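PDB 4E9L: attaching and effacing protein, pathogenesis factor from Escherichia coli, which acts as an adhesin of the intimin/invasin family, the present chain being a piece of it built from tandem bacterial immunoglobulin-like domains. Local coordinates for residues S94-N99 and D177-A182; L160-G165 and D220-A225; T317-D322 and N359-S364; T344-P349 and L368-G373. One frame throughout, in Å; residues are numbered along the deposited sequence.

Contact 1 (S94-N99 and D177-A182)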
# COMPACT_ATOMS: atom_id res chain seq x y z
N SER A 94 42.93 -20.71 -9.41
CA SER A 94 42.69 -19.38 -9.95
C SER A 94 41.41 -18.79 -9.39
O SER A 94 40.48 -19.53 -9.02
CB SER A 94 42.63 -19.44 -11.47
OG SER A 94 43.87 -19.93 -11.98
N SER A 95 41.36 -17.45 -9.33
CA SER A 95 40.17 -16.80 -8.79
C SER A 95 39.82 -15.51 -9.52
O SER A 95 40.60 -14.97 -10.32
CB SER A 95 40.37 -16.53 -7.29
OG SER A 95 41.46 -15.62 -7.14
N ILE A 96 38.63 -15.01 -9.21
CA ILE A 96 38.17 -13.76 -9.80
C ILE A 96 37.47 -12.90 -8.74
O ILE A 96 36.66 -13.42 -7.96
CB ILE A 96 37.32 -13.97 -11.10
CG1 ILE A 96 36.87 -12.60 -11.69
CG2 ILE A 96 36.12 -14.94 -10.85
CD1 ILE A 96 36.43 -12.58 -13.10
N THR A 97 37.75 -11.59 -8.79
CA THR A 97 37.16 -10.58 -7.92
C THR A 97 36.53 -9.48 -8.77
O THR A 97 37.09 -9.10 -9.81
CB THR A 97 38.27 -10.04 -6.95
OG1 THR A 97 38.58 -11.08 -6.02
CG2 THR A 97 37.86 -8.79 -6.17
N LEU A 98 35.40 -8.93 -8.31
CA LEU A 98 34.75 -7.75 -8.89
C LEU A 98 34.86 -6.62 -7.90
O LEU A 98 34.55 -6.80 -6.72
CB LEU A 98 33.27 -7.99 -9.24
CG LEU A 98 33.02 -8.95 -10.38
CD1 LEU A 98 31.55 -9.42 -10.35
CD2 LEU A 98 33.37 -8.30 -11.74
N ASN A 99 35.29 -5.45 -8.37
CA ASN A 99 35.45 -4.27 -7.51
C ASN A 99 34.82 -3.00 -8.08
O ASN A 99 35.13 -2.65 -9.22
CB ASN A 99 36.94 -4.05 -7.21
CG ASN A 99 37.15 -3.12 -6.05
OD1 ASN A 99 36.55 -3.27 -4.99
ND2 ASN A 99 37.95 -2.08 -6.26
N ASP A 177 35.81 -22.82 -17.81
CA ASP A 177 35.99 -21.97 -16.63
C ASP A 177 37.48 -21.86 -16.30
O ASP A 177 38.21 -22.86 -16.32
CB ASP A 177 35.24 -22.54 -15.41
CG ASP A 177 33.73 -22.57 -15.50
OD1 ASP A 177 33.17 -21.83 -16.35
OD2 ASP A 177 33.11 -23.23 -14.65
N ALA A 178 37.93 -20.62 -16.07
CA ALA A 178 39.32 -20.33 -15.78
C ALA A 178 39.56 -19.81 -14.34
O ALA A 178 40.64 -19.30 -14.04
CB ALA A 178 39.89 -19.40 -16.84
N ALA A 179 38.56 -20.01 -13.45
CA ALA A 179 38.65 -19.70 -12.02
C ALA A 179 37.81 -20.73 -11.28
O ALA A 179 36.93 -21.34 -11.89
CB ALA A 179 38.13 -18.29 -11.74
N ALA A 180 38.09 -20.94 -9.99
CA ALA A 180 37.40 -21.95 -9.17
C ALA A 180 35.92 -21.63 -9.04
O ALA A 180 35.10 -22.53 -9.13
CB ALA A 180 38.04 -22.05 -7.79
N ASN A 181 35.58 -20.36 -8.86
CA ASN A 181 34.18 -19.92 -8.75
C ASN A 181 34.01 -18.58 -9.45
O ASN A 181 34.98 -17.84 -9.58
CB ASN A 181 33.76 -19.82 -7.28
CG ASN A 181 33.57 -21.17 -6.66
OD1 ASN A 181 32.78 -22.00 -7.14
ND2 ASN A 181 34.35 -21.47 -5.65
N ALA A 182 32.78 -18.26 -9.89
CA ALA A 182 32.50 -16.98 -10.53
C ALA A 182 32.48 -15.92 -9.42
O ALA A 182 32.23 -16.27 -8.27
CB ALA A 182 31.13 -17.02 -11.20
O HOH W 1 36.65 -16.74 -7.77
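I96 places CG1 anti to its backbone N (chi1 -179°), which leaves CG2 in the slot between N and the carbonyl carbon and turns that methyl onto the 177-182 loop. There CG2 packs 4.0 Å from A179 CB and 3.4 Å from N181 O. At S94 the torsion (chi1 -60°) sets OG beside the backbone N, so that CB rather than the hydroxyl comes nearest to the loop, 3.3 Å from A178 O. The hydroxyl is bonded instead to D90 O and K116 N, and A178 O accepts from W113 NE1.

The one direct hydrogen bond is between backbones: A180 N donates to S94 O over 2.9 Å, almost straight at 166° but from above the carbonyl plane. Two residues further on, a water takes the place of such a bond, accepting from I96 N at 3.0 Å and donating to N181 O at 2.7 Å. I96 also rests on P171 and A183, between the two layers. Strand 95-99, outermost in its sheet, is thus tied to the loop joining strands 176-177 and 183-187 of the facing sheet, at one margin of an immunoglobulin-like beta sandwich.

Contact 2 (L160-G165 and D220-A225)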
# COMPACT_ATOMS: atom_id res chain seq x y z
N LEU A 160 28.31 -1.27 -17.11
CA LEU A 160 27.02 -1.85 -16.73
C LEU A 160 25.87 -1.27 -17.47
O LEU A 160 25.84 -0.08 -17.72
CB LEU A 160 26.78 -1.71 -15.21
CG LEU A 160 27.82 -2.40 -14.32
CD1 LEU A 160 27.79 -1.82 -12.93
CD2 LEU A 160 27.62 -3.92 -14.31
N GLY A 161 24.91 -2.13 -17.77
CA GLY A 161 23.66 -1.70 -18.39
C GLY A 161 22.79 -1.05 -17.32
O GLY A 161 23.24 -0.76 -16.21
N THR A 162 21.51 -0.86 -17.65
CA THR A 162 20.56 -0.18 -16.76
C THR A 162 19.69 -1.13 -15.93
O THR A 162 18.78 -0.65 -15.25
CB THR A 162 19.68 0.74 -17.61
OG1 THR A 162 19.04 -0.06 -18.60
CG2 THR A 162 20.46 1.86 -18.26
N THR A 163 19.95 -2.46 -15.98
CA THR A 163 19.16 -3.45 -15.22
C THR A 163 19.86 -3.78 -13.91
O THR A 163 21.01 -4.22 -13.94
CB THR A 163 18.96 -4.75 -16.05
OG1 THR A 163 18.35 -4.40 -17.30
CG2 THR A 163 18.11 -5.80 -15.31
N ALA A 164 19.14 -3.62 -12.78
CA ALA A 164 19.71 -3.93 -11.46
C ALA A 164 19.58 -5.42 -11.12
O ALA A 164 18.76 -6.13 -11.69
CB ALA A 164 19.04 -3.08 -10.38
N GLY A 165 20.40 -5.90 -10.19
CA GLY A 165 20.36 -7.30 -9.80
C GLY A 165 21.72 -7.96 -9.77
O GLY A 165 22.75 -7.28 -9.74
N ASP A 220 13.89 3.51 -9.51
CA ASP A 220 14.87 4.46 -10.06
C ASP A 220 14.37 4.92 -11.47
O ASP A 220 13.32 4.45 -11.93
CB ASP A 220 16.29 3.84 -10.08
CG ASP A 220 16.59 2.80 -11.15
OD1 ASP A 220 15.69 2.53 -12.00
OD2 ASP A 220 17.74 2.28 -11.18
N ALA A 221 15.10 5.81 -12.15
CA ALA A 221 14.71 6.34 -13.47
C ALA A 221 14.52 5.27 -14.57
O ALA A 221 13.75 5.49 -15.50
CB ALA A 221 15.71 7.40 -13.92
N HIS A 222 15.22 4.12 -14.45
CA HIS A 222 15.13 3.02 -15.42
C HIS A 222 14.02 2.03 -15.08
O HIS A 222 13.81 1.07 -15.81
CB HIS A 222 16.49 2.27 -15.50
CG HIS A 222 17.66 3.19 -15.62
ND1 HIS A 222 18.51 3.41 -14.55
CD2 HIS A 222 18.03 3.99 -16.64
CE1 HIS A 222 19.40 4.30 -14.98
NE2 HIS A 222 19.16 4.67 -16.23
N GLY A 223 13.36 2.26 -13.96
CA GLY A 223 12.31 1.35 -13.52
C GLY A 223 12.81 0.20 -12.67
O GLY A 223 12.07 -0.75 -12.44
N ASN A 224 14.07 0.27 -12.15
CA ASN A 224 14.53 -0.80 -11.24
C ASN A 224 13.88 -0.60 -9.88
O ASN A 224 13.87 0.53 -9.38
CB ASN A 224 16.05 -0.80 -11.07
CG ASN A 224 16.79 -1.10 -12.34
OD1 ASN A 224 16.62 -2.17 -12.96
ND2 ASN A 224 17.64 -0.17 -12.75
N ALA A 225 13.40 -1.68 -9.27
CA ALA A 225 12.82 -1.68 -7.93
C ALA A 225 13.93 -1.35 -6.91
O ALA A 225 15.07 -1.81 -7.05
CB ALA A 225 12.22 -3.05 -7.64
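The H222 imidazole carries T162 CG2 over one face, the methyl 3.9 Å from the ring centroid and displaced toward the rim near CD2 and NE2. This is a CH-pi contact, with the two side chains crossing at about a right angle. The second flat group, the N224 amide, is gripped more fully. A164 CB lies over one of its faces, 3.6 Å from N224 CG, while both hydrogens of ND2 are used near the amide plane: one goes to T162 O at 2.8 Å (167°), the other to D220 OD2 at 2.9 Å (174°), met on the syn side of the carboxylate. On the face covered by A164, the backbone N of A164 donates to N224 OD1 over 2.9 Å, reaching it from well above the plane of its carbonyl. The amide therefore bridges two backbone positions of the 160-165 loop.

Each of these loops links the two sheets of its own immunoglobulin-like sandwich, strand 153-159 to 165-173 and strand 211-217 to 231-236, and they meet where successive domains abut end to end. N224 is presented by a type I beta turn from D220 to G223. D220 acts as the second shell: its OD1 accepts from N224 N at 2.8 Å and weakly from H222 N, fixing the turn, while OD2 orients the amide. That same OD2 also accepts from D190 N, in the connection between strands 183-187 and 198-201 that runs from one domain to the next.

Contact 3 (T317-D322 and N359-S364)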
# COMPACT_ATOMS: atom_id res chain seq x y z
N THR A 317 -38.38 11.57 11.63
CA THR A 317 -37.13 12.29 11.31
C THR A 317 -36.00 11.60 12.05
O THR A 317 -35.97 11.60 13.28
CB THR A 317 -37.21 13.81 11.59
OG1 THR A 317 -38.28 14.37 10.83
CG2 THR A 317 -35.91 14.54 11.19
N PHE A 318 -35.10 10.98 11.28
CA PHE A 318 -33.98 10.23 11.80
C PHE A 318 -32.67 10.97 11.51
O PHE A 318 -32.36 11.21 10.35
CB PHE A 318 -34.00 8.79 11.24
CG PHE A 318 -32.79 7.97 11.61
CD1 PHE A 318 -32.46 7.72 12.94
CD2 PHE A 318 -31.93 7.48 10.62
CE1 PHE A 318 -31.33 6.98 13.28
CE2 PHE A 318 -30.78 6.75 10.97
CZ PHE A 318 -30.48 6.52 12.30
N THR A 319 -31.95 11.38 12.59
CA THR A 319 -30.69 12.13 12.48
C THR A 319 -29.59 11.16 12.85
O THR A 319 -29.58 10.63 13.96
CB THR A 319 -30.69 13.37 13.38
OG1 THR A 319 -31.71 14.24 12.91
CG2 THR A 319 -29.34 14.12 13.37
N MET A 320 -28.70 10.90 11.91
CA MET A 320 -27.67 9.93 12.14
C MET A 320 -26.28 10.56 12.25
O MET A 320 -25.85 11.31 11.36
CB MET A 320 -27.75 8.87 11.03
CG MET A 320 -26.65 7.87 11.06
SD MET A 320 -27.06 6.32 10.24
CE MET A 320 -27.38 6.84 8.59
N LYS A 321 -25.59 10.27 13.36
CA LYS A 321 -24.23 10.76 13.57
C LYS A 321 -23.26 9.61 13.93
O LYS A 321 -23.70 8.57 14.43
CB LYS A 321 -24.22 11.81 14.67
CG LYS A 321 -24.82 13.15 14.25
CD LYS A 321 -24.68 14.18 15.37
CE LYS A 321 -25.48 15.44 15.10
NZ LYS A 321 -26.90 15.26 15.45
N ASP A 322 -21.95 9.85 13.75
CA ASP A 322 -20.88 8.92 14.14
C ASP A 322 -20.44 9.23 15.59
O ASP A 322 -21.06 10.09 16.24
CB ASP A 322 -19.73 8.92 13.11
CG ASP A 322 -18.81 10.14 13.08
OD1 ASP A 322 -18.99 11.04 13.92
OD2 ASP A 322 -17.91 10.17 12.21
N ASN A 359 -28.31 16.93 5.68
CA ASN A 359 -27.03 16.25 5.88
C ASN A 359 -27.12 15.30 7.10
O ASN A 359 -27.20 15.75 8.26
CB ASN A 359 -25.94 17.31 6.09
CG ASN A 359 -24.54 16.78 5.90
OD1 ASN A 359 -24.30 15.57 5.85
ND2 ASN A 359 -23.59 17.67 5.82
N GLY A 360 -27.20 14.00 6.82
CA GLY A 360 -27.41 12.96 7.82
C GLY A 360 -28.83 12.93 8.40
O GLY A 360 -29.05 12.36 9.47
N VAL A 361 -29.80 13.54 7.71
CA VAL A 361 -31.19 13.60 8.20
C VAL A 361 -32.08 12.83 7.24
O VAL A 361 -32.18 13.21 6.07
CB VAL A 361 -31.70 15.04 8.42
CG1 VAL A 361 -33.19 15.05 8.84
CG2 VAL A 361 -30.83 15.78 9.45
N TYR A 362 -32.71 11.75 7.72
CA TYR A 362 -33.54 10.87 6.90
C TYR A 362 -35.00 10.97 7.34
O TYR A 362 -35.29 10.93 8.54
CB TYR A 362 -33.01 9.42 6.91
CG TYR A 362 -31.53 9.32 6.53
CD1 TYR A 362 -30.53 9.58 7.48
CD2 TYR A 362 -31.14 8.92 5.26
CE1 TYR A 362 -29.17 9.50 7.13
CE2 TYR A 362 -29.79 8.83 4.91
CZ TYR A 362 -28.81 9.12 5.85
OH TYR A 362 -27.48 9.02 5.49
N VAL A 363 -35.90 11.11 6.36
CA VAL A 363 -37.33 11.26 6.65
C VAL A 363 -38.11 10.08 6.04
O VAL A 363 -37.80 9.65 4.93
CB VAL A 363 -37.84 12.67 6.15
CG1 VAL A 363 -39.36 12.81 6.30
CG2 VAL A 363 -37.13 13.81 6.88
N SER A 364 -39.08 9.55 6.80
CA SER A 364 -39.96 8.46 6.35
C SER A 364 -41.38 8.71 6.87
O SER A 364 -41.56 9.29 7.93
CB SER A 364 -39.47 7.11 6.86
OG SER A 364 -40.34 6.05 6.48
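T317 meets V361 through its CG2, 3.6 Å from V361 CG1, while its OG1 lies alongside V363 CG2; with V363 it forms a non-hydrogen-bonded pair. F318 follows as the hydrogen-bonded pair with Y362. F318 N donates to Y362 O and Y362 N to F318 O, both over 2.7 Å and nearly straight (172° and 177°). On that same face of the sheet the rings approach obliquely, F318 CD2 4.0 Å from Y362 CD1. Strands 313-319 and 361-367 are thereby joined as the two inner strands of a four-stranded antiparallel sheet, one layer of an immunoglobulin-like sandwich. F318 points into its core, touching V381 of the facing sheet and, within its own sheet, W354 of the outermost strand 350-358, beyond strand 361-367.

T319 returns to the face of T317, with OG1 3.9 Å from V361 CG2, the two side chains side by side. At M320 the pairing reaches the turn: M320 N donates to G360 O over 2.9 Å, and G360 has the positive phi (73°) that carries the chain into strand 361-367. The thioether of M320 bends at chi3, and its CE swings to 3.5 Å from Y362 CE1. Beyond that methyl the phenol is anchored by V328 O and L331 N, both bonded to Y362 OH, which secures the ring's outer end against the loop at 328-331.

Contact 4 (T344-P349 and L368-G373)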
# COMPACT_ATOMS: atom_id res chain seq x y z
N THR A 344 -49.44 -5.15 17.26
CA THR A 344 -50.13 -6.45 17.26
C THR A 344 -51.43 -6.60 16.47
O THR A 344 -52.04 -7.66 16.53
CB THR A 344 -50.37 -6.91 18.72
OG1 THR A 344 -51.42 -6.10 19.30
CG2 THR A 344 -49.09 -6.89 19.56
N GLY A 345 -51.89 -5.56 15.81
CA GLY A 345 -53.17 -5.65 15.09
C GLY A 345 -53.11 -6.46 13.81
O GLY A 345 -52.03 -6.86 13.37
N SER A 346 -54.28 -6.66 13.19
CA SER A 346 -54.41 -7.36 11.90
C SER A 346 -53.57 -6.61 10.85
O SER A 346 -52.94 -7.25 10.02
CB SER A 346 -55.88 -7.46 11.47
OG SER A 346 -56.56 -6.23 11.62
N GLU A 347 -53.49 -5.27 10.98
CA GLU A 347 -52.64 -4.38 10.19
C GLU A 347 -51.53 -3.86 11.09
O GLU A 347 -51.80 -3.17 12.08
CB GLU A 347 -53.43 -3.20 9.61
CG GLU A 347 -54.59 -3.62 8.74
CD GLU A 347 -55.28 -2.47 8.04
OE1 GLU A 347 -56.36 -2.05 8.50
OE2 GLU A 347 -54.74 -2.02 7.01
N ARG A 348 -50.30 -4.21 10.75
CA ARG A 348 -49.10 -3.85 11.48
C ARG A 348 -48.65 -2.44 11.02
O ARG A 348 -48.91 -2.10 9.86
CB ARG A 348 -48.00 -4.87 11.13
CG ARG A 348 -46.91 -4.95 12.17
CD ARG A 348 -46.05 -6.19 12.11
NE ARG A 348 -44.93 -6.00 13.02
CZ ARG A 348 -44.78 -6.63 14.17
NH1 ARG A 348 -45.62 -7.59 14.53
NH2 ARG A 348 -43.76 -6.33 14.97
N PRO A 349 -47.98 -1.61 11.87
CA PRO A 349 -47.48 -0.31 11.37
C PRO A 349 -46.42 -0.54 10.28
O PRO A 349 -45.74 -1.57 10.30
CB PRO A 349 -46.83 0.33 12.60
CG PRO A 349 -47.37 -0.42 13.78
CD PRO A 349 -47.60 -1.82 13.28
N LEU A 368 -49.62 4.13 10.69
CA LEU A 368 -49.93 3.39 11.90
C LEU A 368 -50.76 2.15 11.58
O LEU A 368 -51.40 2.08 10.54
CB LEU A 368 -50.62 4.32 12.93
CG LEU A 368 -49.73 5.30 13.71
CD1 LEU A 368 -48.56 4.58 14.42
CD2 LEU A 368 -49.20 6.46 12.81
N GLY A 369 -50.71 1.17 12.46
CA GLY A 369 -51.44 -0.08 12.29
C GLY A 369 -52.87 0.02 12.78
O GLY A 369 -53.36 1.12 13.04
N SER A 370 -53.56 -1.13 12.87
CA SER A 370 -54.97 -1.15 13.31
C SER A 370 -55.14 -1.17 14.83
O SER A 370 -56.21 -0.81 15.32
CB SER A 370 -55.72 -2.32 12.68
OG SER A 370 -55.02 -3.52 12.89
N ALA A 371 -54.10 -1.58 15.57
CA ALA A 371 -54.15 -1.66 17.03
C ALA A 371 -53.70 -0.39 17.73
O ALA A 371 -52.71 0.24 17.33
CB ALA A 371 -53.35 -2.86 17.54
N ALA A 372 -54.44 -0.01 18.78
CA ALA A 372 -54.14 1.17 19.61
C ALA A 372 -53.16 0.76 20.73
O ALA A 372 -52.89 -0.41 20.94
CB ALA A 372 -55.43 1.71 20.22
N GLY A 373 -52.64 1.74 21.44
CA GLY A 373 -51.75 1.47 22.55
C GLY A 373 -50.34 1.92 22.28
O GLY A 373 -50.07 2.62 21.30
O HOH W 2 -51.36 -2.80 14.88
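S370 and E347 face each other across two loops at one end of an immunoglobulin-like sandwich, each loop carrying the chain from one sheet to the other: the 344-349 loop lies between strands 337-339 and 350-358, and the loop of residues 368-373 follows strand 361-367 and leads into strand 373-381. Both CB atoms point across the contact, and S370 CB lies 3.9 Å from E347 CB. S370 holds OG between its own N and carbonyl carbon (chi1 52°), which turns the hydroxyl onto the opposing backbone, where it accepts from E347 N at 3.0 Å (164°). In return S370 N donates to E347 O over 2.8 Å, tilted from the carbonyl plane, so one serine clasps both polar backbone atoms of the glutamate. The extended side chain of E347 plays a different part: its carboxylate runs on to a salt bridge with K311.

Flanking this pair, the backbone of G345 meets A371 and P349 lies against G369. A371 points its methyl at the G345 backbone, with CB 3.5 Å from G345 N. At the other end the pyrrolidine ring of P349 sits beside the G369 backbone, CG 3.9 Å from G369 N. With no side chain on G369, its CA comes as near as 3.1 Å to E347 O, and G345 is likewise bare where it faces S370 and A371. P349 and L368 also both pack on L375, in the sandwich interior. A water fills the angle between the loops, accepting from G345 N and A371 N and donating to E347 O at 2.9 Å.

The four contacts are spread along an elongated, all-beta row of domains. Contacts 1 and 2 lie toward the N-terminal end, with centres 25 Å apart and segments alternating along the chain; contact 1 ties the two sheets of the first modelled sandwich together at one margin, whereas contact 2 joins that sandwich to the next one. Contacts 3 and 4 come later in the chain, on the other side of its centre; their segments alternate too, and both lie in the last domain, again 25 Å apart between centres. Strand 361-367 runs from contact 3, near the middle domain, to contact 4 at the far tip. Contacts 1 and 4 stand 94 Å apart, centre to centre, consistent with an extended stalk, as suits an adhesin.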